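Long-range contacts in cysteine-rich repeat secretory protein 15 (Arabidopsis thaliana, PDB 6GRF), which probably modulates cell-to-cell trafficking through plasmodesmata, as a membrane protein with a tandem DUF26 (Gnk2-like) ectodomain: residues 122-127 and 201-206; 141-146 and 189-194; 15-20 and 93-98; 68-73 and 167-172. All coordinates share one frame; numbering follows the deposited sequence.

Contact 1 of 4, residues 122-127 and 201-206; sequences LRYKKC and EVYLAQ
Glu201 and Lys126 exchange two backbone hydrogen bonds, N to O each way. With CG between its backbone N and carbonyl carbon (chi1 47°), the Glu201 carboxylate reaches across toward strand 122-127: OE2 lies 3.8 Å from Lys126 CB and 3.8 Å from Tyr124 CE2 at the ring edge, while OE1 accepts the Tyr203 hydroxyl from above the carboxylate plane. Val202 turns to the other face, where the branched residue fits beside helix 176-193; its CG2 packs on Lys125 CB at 3.9 Å. Tyr203 returns to the face of Glu201 and runs side by side with the Tyr124 side chain, its CD2 at the ring edge, 3.8 Å from Tyr124 CD2. Its N gives a nearly straight 2.7 Å bond to Tyr124 O, and its O takes Arg123 N at 2.8 Å and Tyr124 N at 3.1 Å. Leu204 sends CD2 to Leu122 CA; the leucines cross at about a right angle, and Leu204 packs on helix 176-193. Ala205 is small enough to set CB over the guanidinium face, 4.0 Å from Arg123 CZ. Arg123 and Tyr124 opposite the single Tyr203 make a classic beta bulge in the antiparallel edge pairing of a Gnk2-like (DUF26) sheet.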
loop_
_atom_site.group_PDB
_atom_site.type_symbol
_atom_site.label_atom_id
_atom_site.label_comp_id
_atom_site.label_asym_id
_atom_site.label_seq_id
_atom_site.Cartn_x
_atom_site.Cartn_y
_atom_site.Cartn_z
ATOM N N LEU A 122 8.535 7.322 -2.468
ATOM C CA LEU A 122 7.984 6.570 -3.570
ATOM C C LEU A 122 8.383 5.096 -3.449
ATOM O O LEU A 122 9.552 4.771 -3.408
ATOM C CB LEU A 122 8.513 7.169 -4.877
ATOM C CG LEU A 122 8.122 6.413 -6.146
ATOM C CD1 LEU A 122 6.611 6.277 -6.241
ATOM C CD2 LEU A 122 8.691 7.106 -7.379
ATOM N N ARG A 123 7.389 4.211 -3.442
ATOM C CA ARG A 123 7.627 2.774 -3.364
ATOM C C ARG A 123 7.528 2.142 -4.752
ATOM O O ARG A 123 8.344 1.305 -5.092
ATOM C CB ARG A 123 6.637 2.123 -2.396
ATOM C CG ARG A 123 6.942 2.427 -0.937
ATOM C CD ARG A 123 8.365 2.052 -0.570
ATOM N NE ARG A 123 8.459 1.621 0.813
ATOM C CZ ARG A 123 9.054 2.296 1.793
ATOM N NH1 ARG A 123 9.692 3.427 1.547
ATOM N NH2 ARG A 123 9.006 1.828 3.023
ATOM N N TYR A 124 6.525 2.549 -5.536
ATOM C CA TYR A 124 6.288 1.972 -6.846
ATOM C C TYR A 124 5.370 2.902 -7.655
ATOM O O TYR A 124 4.483 3.549 -7.116
ATOM C CB TYR A 124 5.703 0.557 -6.715
ATOM C CG TYR A 124 5.363 -0.109 -8.024
ATOM C CD1 TYR A 124 6.359 -0.575 -8.870
ATOM C CD2 TYR A 124 4.047 -0.262 -8.435
ATOM C CE1 TYR A 124 6.064 -1.183 -10.081
ATOM C CE2 TYR A 124 3.732 -0.867 -9.645
ATOM C CZ TYR A 124 4.745 -1.328 -10.469
ATOM O OH TYR A 124 4.453 -1.908 -11.670
ATOM N N LYS A 125 5.615 2.961 -8.965
ATOM C CA LYS A 125 4.769 3.698 -9.880
ATOM C C LYS A 125 4.757 2.983 -11.230
ATOM O O LYS A 125 5.725 2.333 -11.608
ATOM C CB LYS A 125 5.260 5.138 -10.054
ATOM C CG LYS A 125 6.606 5.283 -10.749
ATOM C CD LYS A 125 6.519 6.096 -12.009
ATOM C CE LYS A 125 7.803 6.059 -12.809
ATOM N NZ LYS A 125 7.671 5.194 -14.005
ATOM N N LYS A 126 3.629 3.107 -11.927
ATOM C CA LYS A 126 3.477 2.607 -13.269
ATOM C C LYS A 126 2.598 3.593 -14.041
ATOM O O LYS A 126 1.503 3.902 -13.587
ATOM C CB LYS A 126 2.852 1.212 -13.221
ATOM C CG LYS A 126 2.920 0.426 -14.522
ATOM C CD LYS A 126 2.067 -0.830 -14.472
ATOM C CE LYS A 126 2.693 -2.023 -15.161
ATOM N NZ LYS A 126 2.666 -1.858 -16.631
ATOM N N CYS A 127 3.134 4.120 -15.148
ATOM C CA CYS A 127 2.375 4.876 -16.132
ATOM C C CYS A 127 2.021 3.935 -17.286
ATOM O O CYS A 127 2.863 3.171 -17.743
ATOM C CB CYS A 127 3.146 6.057 -16.722
ATOM S SG CYS A 127 4.160 7.013 -15.558
ATOM N N GLU A 201 -0.528 4.712 -11.699
ATOM C CA GLU A 201 -0.633 4.395 -10.275
ATOM C C GLU A 201 0.665 4.820 -9.580
ATOM O O GLU A 201 1.738 4.656 -10.122
ATOM C CB GLU A 201 -0.981 2.918 -10.062
ATOM C CG GLU A 201 -0.173 1.917 -10.883
ATOM C CD GLU A 201 -0.564 0.447 -10.683
ATOM O OE1 GLU A 201 -1.658 0.195 -10.100
ATOM O OE2 GLU A 201 0.218 -0.463 -11.097
ATOM N N VAL A 202 0.528 5.421 -8.395
ATOM C CA VAL A 202 1.646 5.745 -7.534
ATOM C C VAL A 202 1.390 5.190 -6.128
ATOM O O VAL A 202 0.337 5.437 -5.513
ATOM C CB VAL A 202 1.899 7.259 -7.497
ATOM C CG1 VAL A 202 2.726 7.667 -6.290
ATOM C CG2 VAL A 202 2.557 7.720 -8.783
ATOM N N TYR A 203 2.384 4.452 -5.620
ATOM C CA TYR A 203 2.337 3.860 -4.298
ATOM C C TYR A 203 3.464 4.459 -3.456
ATOM O O TYR A 203 4.627 4.327 -3.808
ATOM C CB TYR A 203 2.484 2.345 -4.376
ATOM C CG TYR A 203 1.358 1.651 -5.093
ATOM C CD1 TYR A 203 0.299 1.108 -4.393
ATOM C CD2 TYR A 203 1.358 1.531 -6.470
ATOM C CE1 TYR A 203 -0.743 0.473 -5.043
ATOM C CE2 TYR A 203 0.323 0.903 -7.138
ATOM C CZ TYR A 203 -0.733 0.381 -6.420
ATOM O OH TYR A 203 -1.749 -0.246 -7.065
ATOM N N LEU A 204 3.085 5.154 -2.383
ATOM C CA LEU A 204 4.029 5.648 -1.407
ATOM C C LEU A 204 4.007 4.709 -0.201
ATOM O O LEU A 204 3.240 3.761 -0.168
ATOM C CB LEU A 204 3.647 7.077 -1.015
ATOM C CG LEU A 204 3.451 8.040 -2.183
ATOM C CD1 LEU A 204 3.257 9.454 -1.670
ATOM C CD2 LEU A 204 4.622 7.972 -3.153
ATOM N N ALA A 205 4.867 4.989 0.778
ATOM C CA ALA A 205 5.017 4.136 1.960
ATOM C C ALA A 205 3.678 3.946 2.691
ATOM O O ALA A 205 3.399 2.842 3.149
ATOM C CB ALA A 205 6.072 4.711 2.872
ATOM N N GLN A 206 2.847 4.996 2.780
ATOM C CA GLN A 206 1.662 4.971 3.668
ATOM C C GLN A 206 0.337 5.266 2.926
ATOM O O GLN A 206 -0.723 5.374 3.566
ATOM C CB GLN A 206 1.882 5.971 4.801
ATOM C CG GLN A 206 3.043 5.617 5.727
ATOM C CD GLN A 206 2.599 4.763 6.890
ATOM O OE1 GLN A 206 1.855 3.802 6.724
ATOM N NE2 GLN A 206 3.032 5.131 8.087
#

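Contact 2 of 4, residues 141-146 and 189-194; sequences RRDDVL and KLKNLC
This is a buried helix-to-helix contact, in which Asp143 and Leu146 of helix 136-149 meet Lys191 and Leu190 of helix 176-193, packed on the sheet of the second Gnk2-homologous region. The axes run roughly antiparallel, at 149°, and come no closer than 12.0 Å over these segments, so long side chains bridge the gap. Leucine suits the side nearer the sheet: Leu146 CD2 meets Leu190 CD1 at 3.9 Å, crossing at a slant, and Leu190 also rests on Val202 and Ala209. Farther from the sheet, Lys191 reaches across extended, bending only at its last torsion (chi4 -82°). That bend carries NZ into a 2.7 Å salt bridge with Asp143 OD1, while CE stays against Leu146 CD1 at 4.1 Å, tip to tip. A water accepts from the same NZ at 2.6 Å and donates to Asp143 O at 2.9 Å. Arg142 takes its guanidinium toward the end of the other helix; Cys194 O lies at its edge, but the hydrogen bonds of NH2 go to Gly195 O and Tyr211 OH. The chemistry implies a leucine pair on the sheet side and an ion pair at the partly exposed margin, the lysine charge probably eased by carboxylate and water.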
loop_
_atom_site.group_PDB
_atom_site.type_symbol
_atom_site.label_atom_id
_atom_site.label_comp_id
_atom_site.label_asym_id
_atom_site.label_seq_id
_atom_site.Cartn_x
_atom_site.Cartn_y
_atom_site.Cartn_z
ATOM N N ARG A 141 -10.476 16.643 -16.515
ATOM C CA ARG A 141 -11.259 15.676 -15.752
ATOM C C ARG A 141 -10.325 14.913 -14.802
ATOM O O ARG A 141 -10.686 14.623 -13.679
ATOM C CB ARG A 141 -11.998 14.698 -16.667
ATOM C CG ARG A 141 -12.951 15.349 -17.663
ATOM C CD ARG A 141 -14.349 15.551 -17.129
ATOM N NE ARG A 141 -15.310 16.001 -18.139
ATOM C CZ ARG A 141 -16.529 16.433 -17.845
ATOM N NH1 ARG A 141 -16.981 16.311 -16.609
ATOM N NH2 ARG A 141 -17.282 16.996 -18.772
ATOM N N ARG A 142 -9.122 14.596 -15.273
ATOM C CA ARG A 142 -8.139 13.956 -14.433
ATOM C C ARG A 142 -7.837 14.859 -13.233
ATOM O O ARG A 142 -7.839 14.391 -12.113
ATOM C CB ARG A 142 -6.867 13.651 -15.229
ATOM C CG ARG A 142 -5.835 12.847 -14.448
ATOM C CD ARG A 142 -4.494 13.554 -14.434
ATOM N NE ARG A 142 -3.648 13.112 -15.515
ATOM C CZ ARG A 142 -2.493 13.658 -15.861
ATOM N NH1 ARG A 142 -2.329 14.969 -15.870
ATOM N NH2 ARG A 142 -1.499 12.858 -16.203
ATOM N N ASP A 143 -7.563 16.142 -13.491
ATOM C CA ASP A 143 -7.323 17.122 -12.445
ATOM C C ASP A 143 -8.468 17.123 -11.426
ATOM O O ASP A 143 -8.204 17.108 -10.230
ATOM C CB ASP A 143 -7.095 18.525 -13.003
ATOM C CG ASP A 143 -5.657 18.769 -13.432
ATOM O OD1 ASP A 143 -4.816 17.860 -13.211
ATOM O OD2 ASP A 143 -5.387 19.857 -14.001
ATOM N N ASP A 144 -9.725 17.141 -11.887
ATOM C CA ASP A 144 -10.867 17.136 -10.959
ATOM C C ASP A 144 -10.875 15.846 -10.116
ATOM O O ASP A 144 -11.164 15.879 -8.929
ATOM C CB ASP A 144 -12.208 17.281 -11.680
ATOM C CG ASP A 144 -12.359 18.565 -12.475
ATOM O OD1 ASP A 144 -11.800 19.596 -12.062
ATOM O OD2 ASP A 144 -13.055 18.521 -13.499
ATOM N N VAL A 145 -10.577 14.709 -10.742
ATOM C CA VAL A 145 -10.588 13.418 -10.062
ATOM C C VAL A 145 -9.486 13.387 -8.988
ATOM O O VAL A 145 -9.755 13.027 -7.847
ATOM C CB VAL A 145 -10.452 12.272 -11.081
ATOM C CG1 VAL A 145 -9.946 10.986 -10.461
ATOM C CG2 VAL A 145 -11.770 12.035 -11.790
ATOM N N LEU A 146 -8.269 13.788 -9.363
ATOM C CA LEU A 146 -7.106 13.749 -8.478
ATOM C C LEU A 146 -7.295 14.738 -7.329
ATOM O O LEU A 146 -6.882 14.466 -6.207
ATOM C CB LEU A 146 -5.833 14.058 -9.274
ATOM C CG LEU A 146 -5.378 12.968 -10.243
ATOM C CD1 LEU A 146 -4.058 13.348 -10.880
ATOM C CD2 LEU A 146 -5.258 11.618 -9.554
ATOM N N LYS A 189 2.943 13.278 -7.685
ATOM C CA LYS A 189 3.796 12.313 -8.344
ATOM C C LYS A 189 3.127 11.787 -9.615
ATOM O O LYS A 189 3.804 11.572 -10.606
ATOM C CB LYS A 189 4.105 11.139 -7.414
ATOM C CG LYS A 189 5.054 11.453 -6.274
ATOM C CD LYS A 189 6.445 11.773 -6.732
ATOM C CE LYS A 189 7.459 11.640 -5.619
ATOM N NZ LYS A 189 8.784 12.126 -6.072
ATOM N N LEU A 190 1.817 11.528 -9.546
ATOM C CA LEU A 190 1.063 11.051 -10.693
ATOM C C LEU A 190 1.218 12.088 -11.809
ATOM O O LEU A 190 1.537 11.736 -12.933
ATOM C CB LEU A 190 -0.410 10.803 -10.327
ATOM C CG LEU A 190 -0.714 9.460 -9.657
ATOM C CD1 LEU A 190 -2.089 9.450 -9.008
ATOM C CD2 LEU A 190 -0.592 8.307 -10.635
ATOM N N LYS A 191 1.089 13.367 -11.452
ATOM C CA LYS A 191 1.150 14.447 -12.427
ATOM C C LYS A 191 2.567 14.553 -12.998
ATOM O O LYS A 191 2.731 14.749 -14.183
ATOM C CB LYS A 191 0.715 15.776 -11.806
ATOM C CG LYS A 191 -0.773 15.908 -11.508
ATOM C CD LYS A 191 -1.057 17.029 -10.533
ATOM C CE LYS A 191 -2.456 16.999 -9.957
ATOM N NZ LYS A 191 -3.446 17.613 -10.876
ATOM N N ASN A 192 3.592 14.411 -12.153
ATOM C CA ASN A 192 4.939 14.838 -12.543
ATOM C C ASN A 192 5.699 13.672 -13.198
ATOM O O ASN A 192 6.532 13.911 -14.070
ATOM C CB ASN A 192 5.622 15.583 -11.388
ATOM C CG ASN A 192 5.048 16.986 -11.210
ATOM O OD1 ASN A 192 5.320 17.892 -12.009
ATOM N ND2 ASN A 192 4.202 17.179 -10.203
ATOM N N LEU A 193 5.355 12.422 -12.861
ATOM C CA LEU A 193 6.013 11.234 -13.455
ATOM C C LEU A 193 5.234 10.684 -14.662
ATOM O O LEU A 193 5.833 10.084 -15.552
ATOM C CB LEU A 193 6.160 10.151 -12.382
ATOM C CG LEU A 193 6.984 10.533 -11.149
ATOM C CD1 LEU A 193 6.918 9.428 -10.101
ATOM C CD2 LEU A 193 8.429 10.830 -11.515
ATOM N N CYS A 194 3.907 10.844 -14.670
ATOM C CA CYS A 194 3.041 10.238 -15.681
ATOM C C CYS A 194 2.195 11.318 -16.367
ATOM O O CYS A 194 0.974 11.238 -16.381
ATOM C CB CYS A 194 2.094 9.227 -15.053
ATOM S SG CYS A 194 2.932 7.916 -14.130
HETATM O O HOH W 1 -5.577 18.164 -9.469
#

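Contact 3 of 4, residues 15-20 and 93-98; sequences PEKYTP and PYSYGA
Tyr18 N and Tyr94 O form the shorter of two backbone hydrogen bonds, 2.8 Å; the other, from Tyr96 N to Glu16 O, is 3.1 Å and almost straight at 172°. They flank Lys17 and Ser95, whose backbones form a single bridge. Lys17 suits this exposed position because its methylenes lie along Tyr94 O while its ammonium turns back to Ser14 O, with Ser95 OG 2.9 Å from NZ. A water joins the loops again, accepting from Thr19 N and hydrogen-bonded to Tyr96 OH.

Tyr18 holds CG between its backbone N and carbonyl carbon (chi1 72°), which lays its ring across the 94-95 backbone: Tyr94 CA makes an off-centre CH-pi contact with one face, and Ser95 O sits at the ring edge. The edge of Tyr94 points at the face of Tyr18 in an offset edge-to-face stack, centroids 5.3 Å apart, with Tyr94 CD1 3.6 Å from Tyr18 CE2. Pro20 extends that patch, CG reaching Tyr94 CE1. Tyr96 takes Tyr18 CB over its face in a second CH-pi contact, 3.8 Å from the ring centroid. Phe24 meets both Tyr18 and Tyr96. Tyrosine offers broad faces for packing, and at Tyr96 a hydroxyl that binds the water. Such tyrosine packing around a single backbone bridge joins the loop after strand 8-13 to the one before strand 98-102 in the first Gnk2-like domain.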
loop_
_atom_site.group_PDB
_atom_site.type_symbol
_atom_site.label_atom_id
_atom_site.label_comp_id
_atom_site.label_asym_id
_atom_site.label_seq_id
_atom_site.Cartn_x
_atom_site.Cartn_y
_atom_site.Cartn_z
ATOM N N PRO A 15 17.820 -5.181 2.388
ATOM C CA PRO A 15 19.061 -5.883 2.065
ATOM C C PRO A 15 19.617 -6.696 3.252
ATOM O O PRO A 15 20.350 -7.657 3.029
ATOM C CB PRO A 15 20.024 -4.753 1.660
ATOM C CG PRO A 15 19.122 -3.571 1.353
ATOM C CD PRO A 15 17.949 -3.719 2.296
ATOM N N GLU A 16 19.271 -6.307 4.490
ATOM C CA GLU A 16 19.766 -6.961 5.723
ATOM C C GLU A 16 18.952 -8.236 5.972
ATOM O O GLU A 16 17.708 -8.205 5.993
ATOM C CB GLU A 16 19.663 -6.041 6.944
ATOM C CG GLU A 16 20.275 -4.662 6.745
ATOM C CD GLU A 16 19.337 -3.585 6.209
ATOM O OE1 GLU A 16 18.261 -3.932 5.673
ATOM O OE2 GLU A 16 19.684 -2.391 6.324
ATOM N N LYS A 17 19.663 -9.352 6.176
ATOM C CA LYS A 17 19.045 -10.660 6.331
ATOM C C LYS A 17 19.251 -11.177 7.761
ATOM O O LYS A 17 20.283 -10.912 8.378
ATOM C CB LYS A 17 19.623 -11.644 5.311
ATOM C CG LYS A 17 19.582 -11.188 3.856
ATOM C CD LYS A 17 18.197 -10.847 3.357
ATOM C CE LYS A 17 18.192 -10.328 1.934
ATOM N NZ LYS A 17 16.938 -9.597 1.625
ATOM N N TYR A 18 18.248 -11.909 8.266
ATOM C CA TYR A 18 18.300 -12.583 9.552
ATOM C C TYR A 18 18.693 -14.048 9.332
ATOM O O TYR A 18 18.676 -14.543 8.210
ATOM C CB TYR A 18 16.975 -12.431 10.304
ATOM C CG TYR A 18 15.796 -13.215 9.784
ATOM C CD1 TYR A 18 14.848 -12.623 8.964
ATOM C CD2 TYR A 18 15.581 -14.529 10.163
ATOM C CE1 TYR A 18 13.742 -13.325 8.505
ATOM C CE2 TYR A 18 14.486 -15.249 9.706
ATOM C CZ TYR A 18 13.557 -14.646 8.873
ATOM O OH TYR A 18 12.467 -15.337 8.425
ATOM N N THR A 19 19.084 -14.720 10.419
ATOM C CA THR A 19 19.493 -16.113 10.369
ATOM C C THR A 19 18.412 -16.970 11.027
ATOM O O THR A 19 17.718 -16.516 11.942
ATOM C CB THR A 19 20.882 -16.283 11.001
ATOM O OG1 THR A 19 20.761 -16.059 12.407
ATOM C CG2 THR A 19 21.917 -15.336 10.430
ATOM N N PRO A 20 18.230 -18.234 10.579
ATOM C CA PRO A 20 17.306 -19.167 11.232
ATOM C C PRO A 20 17.577 -19.344 12.736
ATOM O O PRO A 20 18.706 -19.148 13.169
ATOM C CB PRO A 20 17.579 -20.508 10.530
ATOM C CG PRO A 20 18.163 -20.124 9.186
ATOM C CD PRO A 20 18.919 -18.834 9.426
ATOM N N PRO A 93 12.758 -14.276 1.571
ATOM C CA PRO A 93 12.998 -15.354 2.537
ATOM C C PRO A 93 13.484 -14.998 3.960
ATOM O O PRO A 93 12.948 -15.519 4.957
ATOM C CB PRO A 93 14.114 -16.178 1.866
ATOM C CG PRO A 93 13.953 -15.936 0.379
ATOM C CD PRO A 93 13.336 -14.561 0.248
ATOM N N TYR A 94 14.525 -14.170 4.061
ATOM C CA TYR A 94 15.218 -13.986 5.333
ATOM C C TYR A 94 15.482 -12.502 5.571
ATOM O O TYR A 94 16.527 -12.138 6.072
ATOM C CB TYR A 94 16.504 -14.813 5.350
ATOM C CG TYR A 94 16.265 -16.284 5.561
ATOM C CD1 TYR A 94 15.944 -16.775 6.815
ATOM C CD2 TYR A 94 16.314 -17.178 4.507
ATOM C CE1 TYR A 94 15.697 -18.121 7.024
ATOM C CE2 TYR A 94 16.086 -18.532 4.701
ATOM C CZ TYR A 94 15.769 -19.004 5.963
ATOM O OH TYR A 94 15.535 -20.334 6.163
ATOM N N SER A 95 14.503 -11.666 5.211
ATOM C CA SER A 95 14.630 -10.230 5.297
ATOM C C SER A 95 14.173 -9.753 6.676
ATOM O O SER A 95 13.183 -10.250 7.214
ATOM C CB SER A 95 13.860 -9.558 4.198
ATOM O OG SER A 95 14.383 -9.943 2.934
ATOM N N TYR A 96 14.927 -8.795 7.229
ATOM C CA TYR A 96 14.564 -8.095 8.460
ATOM C C TYR A 96 13.362 -7.185 8.209
ATOM O O TYR A 96 12.634 -6.865 9.127
ATOM C CB TYR A 96 15.740 -7.270 8.995
ATOM C CG TYR A 96 16.689 -8.033 9.885
ATOM C CD1 TYR A 96 18.009 -8.243 9.522
ATOM C CD2 TYR A 96 16.261 -8.562 11.092
ATOM C CE1 TYR A 96 18.882 -8.942 10.337
ATOM C CE2 TYR A 96 17.119 -9.265 11.919
ATOM C CZ TYR A 96 18.435 -9.455 11.539
ATOM O OH TYR A 96 19.281 -10.152 12.348
ATOM N N GLY A 97 13.201 -6.749 6.955
ATOM C CA GLY A 97 12.104 -5.904 6.537
ATOM C C GLY A 97 11.592 -6.313 5.166
ATOM O O GLY A 97 12.367 -6.772 4.313
ATOM N N ALA A 98 10.279 -6.167 4.967
ATOM C CA ALA A 98 9.630 -6.559 3.729
ATOM C C ALA A 98 8.284 -5.849 3.608
ATOM O O ALA A 98 7.617 -5.559 4.611
ATOM C CB ALA A 98 9.443 -8.056 3.674
HETATM O O HOH W 2 19.387 -12.925 12.868
#

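Contact 4 of 4, residues 68-73 and 167-172; sequences CRDDLR and YAQCVG
Arg69 crosses from the first Gnk2-homologous region to Tyr167 of the second, and its side chain can be followed outward. CB leaves the backbone at the first residue of the type I turn Arg69 to Leu72, neither aimed at the partner strand nor turned from it. CG comes alongside the end of the tyrosine, 3.9 Å from Tyr167 OH. The chain stays extended through CD and then bends at chi3 (67°), and this bend folds the guanidinium over the Tyr167 ring. CZ stands 4.0 Å from the ring centroid, 25° off the normal, a cation-pi contact. NH1 goes deepest, over the middle of the ring face, with Tyr167 CZ at 3.1 Å. NH2 lies over the CD2-CE2 side, 3.7 Å from Tyr167 CE2, and its charge is also met by a salt bridge of 2.7 Å to Asp71 OD2.

The two planes are 32° apart, so the stack is tilted. Arginine fits the place because its flat cation can lie on an aromatic face while still pairing with a carboxylate. Asp71 folds back within the turn, probably helps fix the rotation of the guanidinium and brings OD1 within 3.4 Å of Tyr167 OH. Tyr167 projects from its strand with CG opposite the backbone N, presenting its face to the loop. Gln169, two residues on along that side of the strand, packs beside Arg69 and Asp70. Tyr208 and Arg210 of the adjoining strand also touch Arg69. Such a cation-pi stack, backed by an ion pair, is here part of the interface between the two DUF26 domains of the tandem ectodomain.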
loop_
_atom_site.group_PDB
_atom_site.type_symbol
_atom_site.label_atom_id
_atom_site.label_comp_id
_atom_site.label_asym_id
_atom_site.label_seq_id
_atom_site.Cartn_x
_atom_site.Cartn_y
_atom_site.Cartn_z
ATOM N N CYS A 68 -6.156 -4.065 4.041
ATOM C CA CYS A 68 -6.956 -4.548 2.922
ATOM C C CYS A 68 -7.643 -3.360 2.244
ATOM O O CYS A 68 -7.827 -2.311 2.850
ATOM C CB CYS A 68 -8.017 -5.548 3.361
ATOM S SG CYS A 68 -7.310 -7.091 3.991
ATOM N N ARG A 69 -8.027 -3.547 0.980
ATOM C CA ARG A 69 -8.907 -2.601 0.325
ATOM C C ARG A 69 -10.173 -2.474 1.179
ATOM O O ARG A 69 -10.831 -3.462 1.455
ATOM C CB ARG A 69 -9.210 -3.045 -1.108
ATOM C CG ARG A 69 -8.293 -2.419 -2.147
ATOM C CD ARG A 69 -8.579 -2.911 -3.557
ATOM N NE ARG A 69 -9.873 -2.496 -4.069
ATOM C CZ ARG A 69 -10.080 -1.400 -4.800
ATOM N NH1 ARG A 69 -9.112 -0.509 -4.937
ATOM N NH2 ARG A 69 -11.245 -1.198 -5.400
ATOM N N ASP A 70 -10.479 -1.242 1.597
ATOM C CA ASP A 70 -11.595 -0.942 2.499
ATOM C C ASP A 70 -12.951 -1.208 1.829
ATOM O O ASP A 70 -13.958 -1.257 2.517
ATOM C CB ASP A 70 -11.551 0.516 2.970
ATOM C CG ASP A 70 -10.867 0.743 4.308
ATOM O OD1 ASP A 70 -11.034 -0.108 5.207
ATOM O OD2 ASP A 70 -10.180 1.781 4.447
ATOM N N ASP A 71 -12.980 -1.354 0.500
ATOM C CA ASP A 71 -14.239 -1.581 -0.231
ATOM C C ASP A 71 -14.455 -3.080 -0.491
ATOM O O ASP A 71 -15.210 -3.441 -1.399
ATOM C CB ASP A 71 -14.296 -0.771 -1.535
ATOM C CG ASP A 71 -13.143 -1.026 -2.497
ATOM O OD1 ASP A 71 -12.069 -1.433 -2.025
ATOM O OD2 ASP A 71 -13.324 -0.804 -3.707
ATOM N N LEU A 72 -13.830 -3.945 0.316
ATOM C CA LEU A 72 -13.950 -5.399 0.143
ATOM C C LEU A 72 -14.458 -6.058 1.430
ATOM O O LEU A 72 -14.305 -5.519 2.526
ATOM C CB LEU A 72 -12.597 -5.978 -0.282
ATOM C CG LEU A 72 -12.249 -5.812 -1.763
ATOM C CD1 LEU A 72 -10.994 -6.602 -2.106
ATOM C CD2 LEU A 72 -13.407 -6.223 -2.669
ATOM N N ARG A 73 -15.044 -7.248 1.257
ATOM C CA ARG A 73 -15.715 -8.002 2.309
ATOM C C ARG A 73 -14.661 -8.651 3.218
ATOM O O ARG A 73 -13.498 -8.779 2.827
ATOM C CB ARG A 73 -16.640 -9.058 1.687
ATOM C CG ARG A 73 -17.640 -8.509 0.676
ATOM C CD ARG A 73 -18.388 -9.591 -0.086
ATOM N NE ARG A 73 -17.529 -10.346 -0.990
ATOM C CZ ARG A 73 -17.917 -11.401 -1.703
ATOM N NH1 ARG A 73 -19.159 -11.849 -1.607
ATOM N NH2 ARG A 73 -17.059 -12.003 -2.509
ATOM N N TYR A 167 -8.936 6.094 -7.731
ATOM C CA TYR A 167 -9.014 5.404 -6.454
ATOM C C TYR A 167 -7.781 5.804 -5.640
ATOM O O TYR A 167 -6.661 5.862 -6.178
ATOM C CB TYR A 167 -9.099 3.888 -6.645
ATOM C CG TYR A 167 -9.295 3.124 -5.365
ATOM C CD1 TYR A 167 -8.223 2.836 -4.530
ATOM C CD2 TYR A 167 -10.559 2.732 -4.957
ATOM C CE1 TYR A 167 -8.401 2.168 -3.331
ATOM C CE2 TYR A 167 -10.752 2.060 -3.759
ATOM C CZ TYR A 167 -9.668 1.768 -2.952
ATOM O OH TYR A 167 -9.841 1.103 -1.776
ATOM N N ALA A 168 -8.013 6.162 -4.382
ATOM C CA ALA A 168 -6.934 6.419 -3.431
ATOM C C ALA A 168 -7.263 5.769 -2.084
ATOM O O ALA A 168 -8.424 5.637 -1.712
ATOM C CB ALA A 168 -6.697 7.897 -3.264
ATOM N N GLN A 169 -6.199 5.377 -1.381
ATOM C CA GLN A 169 -6.280 4.660 -0.109
ATOM C C GLN A 169 -5.115 5.158 0.752
ATOM O O GLN A 169 -3.990 5.240 0.261
ATOM C CB GLN A 169 -6.238 3.153 -0.386
ATOM C CG GLN A 169 -6.008 2.252 0.828
ATOM C CD GLN A 169 -7.276 1.625 1.355
ATOM O OE1 GLN A 169 -7.740 1.960 2.447
ATOM N NE2 GLN A 169 -7.862 0.724 0.584
ATOM N N CYS A 170 -5.429 5.562 1.989
ATOM C CA CYS A 170 -4.431 5.785 3.048
ATOM C C CYS A 170 -4.347 4.556 3.953
ATOM O O CYS A 170 -5.383 4.007 4.357
ATOM C CB CYS A 170 -4.792 6.981 3.912
ATOM S SG CYS A 170 -4.390 8.547 3.104
ATOM N N VAL A 171 -3.120 4.172 4.315
ATOM C CA VAL A 171 -2.918 3.083 5.265
ATOM C C VAL A 171 -3.384 3.569 6.643
ATOM O O VAL A 171 -3.126 4.688 7.025
ATOM C CB VAL A 171 -1.460 2.594 5.263
ATOM C CG1 VAL A 171 -1.230 1.527 6.320
ATOM C CG2 VAL A 171 -1.062 2.069 3.895
ATOM N N GLY A 172 -4.050 2.681 7.383
ATOM C CA GLY A 172 -4.840 3.005 8.581
ATOM C C GLY A 172 -4.019 3.446 9.790
ATOM O O GLY A 172 -4.613 3.746 10.798
#

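Overall arrangement
From the N terminus, contact 3 closes first, joining the loop after strand 8-13 to the one before strand 98-102 within the first Gnk2-homologous region. Contact 4 starts inside that loop, at 68-73, but ends at 167-172 in the second region, so it crosses contact 3 and ties the two regions together. Contact 1 then pairs the outermost strand 122-127 with 199-204, enclosing contact 2, which joins the two helices of that region; the disulfide Cys127-Cys194 links the pair. Contact 4 crosses both, and meets contact 1 through a probable Gln206 O to Val171 N hydrogen bond. Contacts 2 and 3 lie farthest apart, with centres about 36 Å from each other.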